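Local coordinates for uncharacterized protein Q9I3C8_PSEAE (Pseudomonas aeruginosa, PDB 3F1T), which probably acts as a hotdog-fold acyl-CoA thioesterase, possibly hydrolysing 1,4-dihydroxy-2-naphthoyl-CoA, although its true substrate is not established, at residues L35-L39 with L62-T66. Residues are numbered along the deposited sequence; the frame is centred on the assembly and turned at random.
Sequences LTLRL and LMDTT
The first torsion of L62 (chi1 165°) sets CG anti to the backbone N and sends both methyls towards L37 and L39. T66 OG1 lies beside its own backbone N and is directed back to the preceding helical turn. There T66 OG1 donates a hydrogen bond to the carbonyl O of L62 at 2.7 Å. The hydroxyl comes from above the carbonyl plane, 41° out of it. The backbone N of T66 reaches the same oxygen from the opposite face, so two donors grip it. The buried hydroxyl thus donates its proton within the helix and meets L37 by packing alone. The L37 and T66 side chains run alongside one another, pointing opposite ways, with L37 CB 3.4 Å from T66 OG1. L37 CB also lies 3.7 Å from L62 CD1. L37 CD2 touches T65 CG2 at 3.6 Å, and the two side chains are nearly perpendicular. This is the hotdog fold, in which helix 56-70 lies against the concave face of an antiparallel sheet. Strand 34-39 sits between strands 26-31 and 100-109 and runs roughly antiparallel to the helix, at 153° for the short segments. L35, L37 and L39 face the helix, while T36 and R38 face away. At one end, L35 CD2 packs against the carbonyl O of T66 at 3.3 Å. At the other, L39 CB meets L62 CD2 more loosely, at 4.2 Å. V27 of strand 26-31 touches both L35 and L37, and V100 of strand 100-109 packs on L62.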
ATOM      1  N   LEU B  35     -21.071   5.465   0.742  1.00 19.41           N
ATOM      2  CA  LEU B  35     -21.712   4.159   0.662  1.00 20.47           C
ATOM      3  C   LEU B  35     -21.367   3.326   1.899  1.00 18.30           C
ATOM      4  O   LEU B  35     -20.210   3.258   2.301  1.00 20.03           O
ATOM      5  CB  LEU B  35     -21.260   3.429  -0.612  1.00 19.48           C
ATOM      6  CG  LEU B  35     -21.805   2.014  -0.781  1.00 26.24           C
ATOM      7  CD1 LEU B  35     -23.202   2.062  -1.392  1.00 28.19           C
ATOM      8  CD2 LEU B  35     -20.876   1.137  -1.610  1.00 25.58           C
ATOM      9  N   THR B  36     -22.378   2.704   2.500  1.00 18.09           N
ATOM     10  CA  THR B  36     -22.195   1.819   3.648  1.00 18.72           C
ATOM     11  C   THR B  36     -22.729   0.414   3.351  1.00 18.14           C
ATOM     12  O   THR B  36     -23.904   0.231   3.034  1.00 18.79           O
ATOM     13  CB  THR B  36     -22.906   2.367   4.914  1.00 18.35           C
ATOM     14  OG1 THR B  36     -22.524   3.731   5.118  1.00 21.29           O
ATOM     15  CG2 THR B  36     -22.527   1.563   6.139  1.00 20.41           C
ATOM     16  N   LEU B  37     -21.862  -0.578   3.503  1.00 17.44           N
ATOM     17  CA  LEU B  37     -22.263  -1.969   3.447  1.00 17.64           C
ATOM     18  C   LEU B  37     -22.165  -2.573   4.836  1.00 16.90           C
ATOM     19  O   LEU B  37     -21.352  -2.139   5.652  1.00 18.45           O
ATOM     20  CB  LEU B  37     -21.343  -2.745   2.490  1.00 17.42           C
ATOM     21  CG  LEU B  37     -21.792  -2.903   1.040  1.00 20.78           C
ATOM     22  CD1 LEU B  37     -21.998  -1.555   0.398  1.00 20.43           C
ATOM     23  CD2 LEU B  37     -20.815  -3.750   0.235  1.00 18.62           C
ATOM     24  N   ARG B  38     -22.790  -3.730   4.994  1.00 16.07           N
ATOM     25  CA  ARG B  38     -22.672  -4.503   6.198  1.00 16.46           C
ATOM     26  C   ARG B  38     -22.333  -5.974   5.901  1.00 17.23           C
ATOM     27  O   ARG B  38     -22.944  -6.598   5.043  1.00 18.75           O
ATOM     28  CB  ARG B  38     -23.959  -4.395   7.018  1.00 16.46           C
ATOM     29  CG  ARG B  38     -23.913  -5.177   8.306  1.00 18.32           C
ATOM     30  CD  ARG B  38     -25.283  -5.332   8.908  1.00 25.46           C
ATOM     31  NE  ARG B  38     -26.130  -6.234   8.134  1.00 25.47           N
ATOM     32  CZ  ARG B  38     -27.277  -6.730   8.589  1.00 23.87           C
ATOM     33  NH1 ARG B  38     -27.640  -6.505   9.840  1.00 25.13           N
ATOM     34  NH2 ARG B  38     -28.046  -7.467   7.807  1.00 24.93           N
ATOM     35  N   LEU B  39     -21.408  -6.526   6.681  1.00 18.53           N
ATOM     36  CA  LEU B  39     -21.164  -7.959   6.737  1.00 17.22           C
ATOM     37  C   LEU B  39     -21.698  -8.537   8.056  1.00 18.40           C
ATOM     38  O   LEU B  39     -21.134  -8.289   9.114  1.00 17.77           O
ATOM     39  CB  LEU B  39     -19.662  -8.205   6.615  1.00 17.06           C
ATOM     40  CG  LEU B  39     -19.073  -9.569   6.989  1.00 20.06           C
ATOM     41  CD1 LEU B  39     -19.402 -10.592   5.896  1.00 17.81           C
ATOM     42  CD2 LEU B  39     -17.561  -9.430   7.152  1.00 15.67           C
ATOM     43  N   LEU B  62     -15.519  -7.337   2.079  1.00 18.40           N
ATOM     44  CA  LEU B  62     -16.450  -6.274   2.454  1.00 16.50           C
ATOM     45  C   LEU B  62     -15.919  -4.948   1.935  1.00 18.20           C
ATOM     46  O   LEU B  62     -16.642  -4.174   1.297  1.00 17.03           O
ATOM     47  CB  LEU B  62     -16.637  -6.226   3.977  1.00 17.70           C
ATOM     48  CG  LEU B  62     -17.299  -4.958   4.538  1.00 17.01           C
ATOM     49  CD1 LEU B  62     -18.761  -4.843   4.072  1.00 16.28           C
ATOM     50  CD2 LEU B  62     -17.189  -4.893   6.051  1.00 10.61           C
HETATM   51  N   MSE B  63     -14.610  -4.766   2.064  0.50 17.59           N
HETATM   52  CA  MSE B  63     -13.999  -3.449   1.889  0.50 18.09           C
HETATM   53  C   MSE B  63     -13.535  -3.197   0.462  0.50 17.47           C
HETATM   54  O   MSE B  63     -13.631  -2.076  -0.042  0.50 18.20           O
HETATM   55  CB  MSE B  63     -12.829  -3.277   2.855  0.50 16.57           C
HETATM   56  CG  MSE B  63     -13.266  -3.166   4.291  0.50 18.76           C
HETATM   57 SE   MSE B  63     -14.613  -1.811   4.583  0.50 19.91          SE
HETATM   58  CE  MSE B  63     -13.942  -0.366   3.448  0.50  6.88           C
ATOM     59  N   ASP B  64     -13.054  -4.244  -0.196  1.00 17.98           N
ATOM     60  CA  ASP B  64     -12.938  -4.253  -1.648  1.00 18.27           C
ATOM     61  C   ASP B  64     -14.270  -3.967  -2.308  1.00 17.36           C
ATOM     62  O   ASP B  64     -14.342  -3.156  -3.225  1.00 19.84           O
ATOM     63  CB  ASP B  64     -12.373  -5.586  -2.161  1.00 20.79           C
ATOM     64  CG  ASP B  64     -12.102  -5.561  -3.650  1.00 19.60           C
ATOM     65  OD1 ASP B  64     -11.851  -4.472  -4.205  1.00 26.04           O
ATOM     66  OD2 ASP B  64     -12.224  -6.615  -4.289  1.00 29.32           O
ATOM     67  N   THR B  65     -15.313  -4.695  -1.899  1.00 20.67           N
ATOM     68  CA  THR B  65     -16.674  -4.510  -2.441  1.00 18.40           C
ATOM     69  C   THR B  65     -17.250  -3.121  -2.157  1.00 19.02           C
ATOM     70  O   THR B  65     -17.808  -2.471  -3.040  1.00 19.96           O
ATOM     71  CB  THR B  65     -17.650  -5.538  -1.857  1.00 19.03           C
ATOM     72  OG1 THR B  65     -17.179  -6.860  -2.144  1.00 23.19           O
ATOM     73  CG2 THR B  65     -19.050  -5.356  -2.443  1.00 21.12           C
ATOM     74  N   THR B  66     -17.135  -2.674  -0.918  1.00 18.80           N
ATOM     75  CA  THR B  66     -17.580  -1.333  -0.564  1.00 18.82           C
ATOM     76  C   THR B  66     -16.941  -0.247  -1.437  1.00 17.25           C
ATOM     77  O   THR B  66     -17.628   0.666  -1.892  1.00 18.89           O
ATOM     78  CB  THR B  66     -17.349  -1.042   0.946  1.00 17.74           C
ATOM     79  OG1 THR B  66     -18.134  -1.946   1.728  1.00 21.37           O
ATOM     80  CG2 THR B  66     -17.768   0.365   1.297  1.00 15.46           C
TER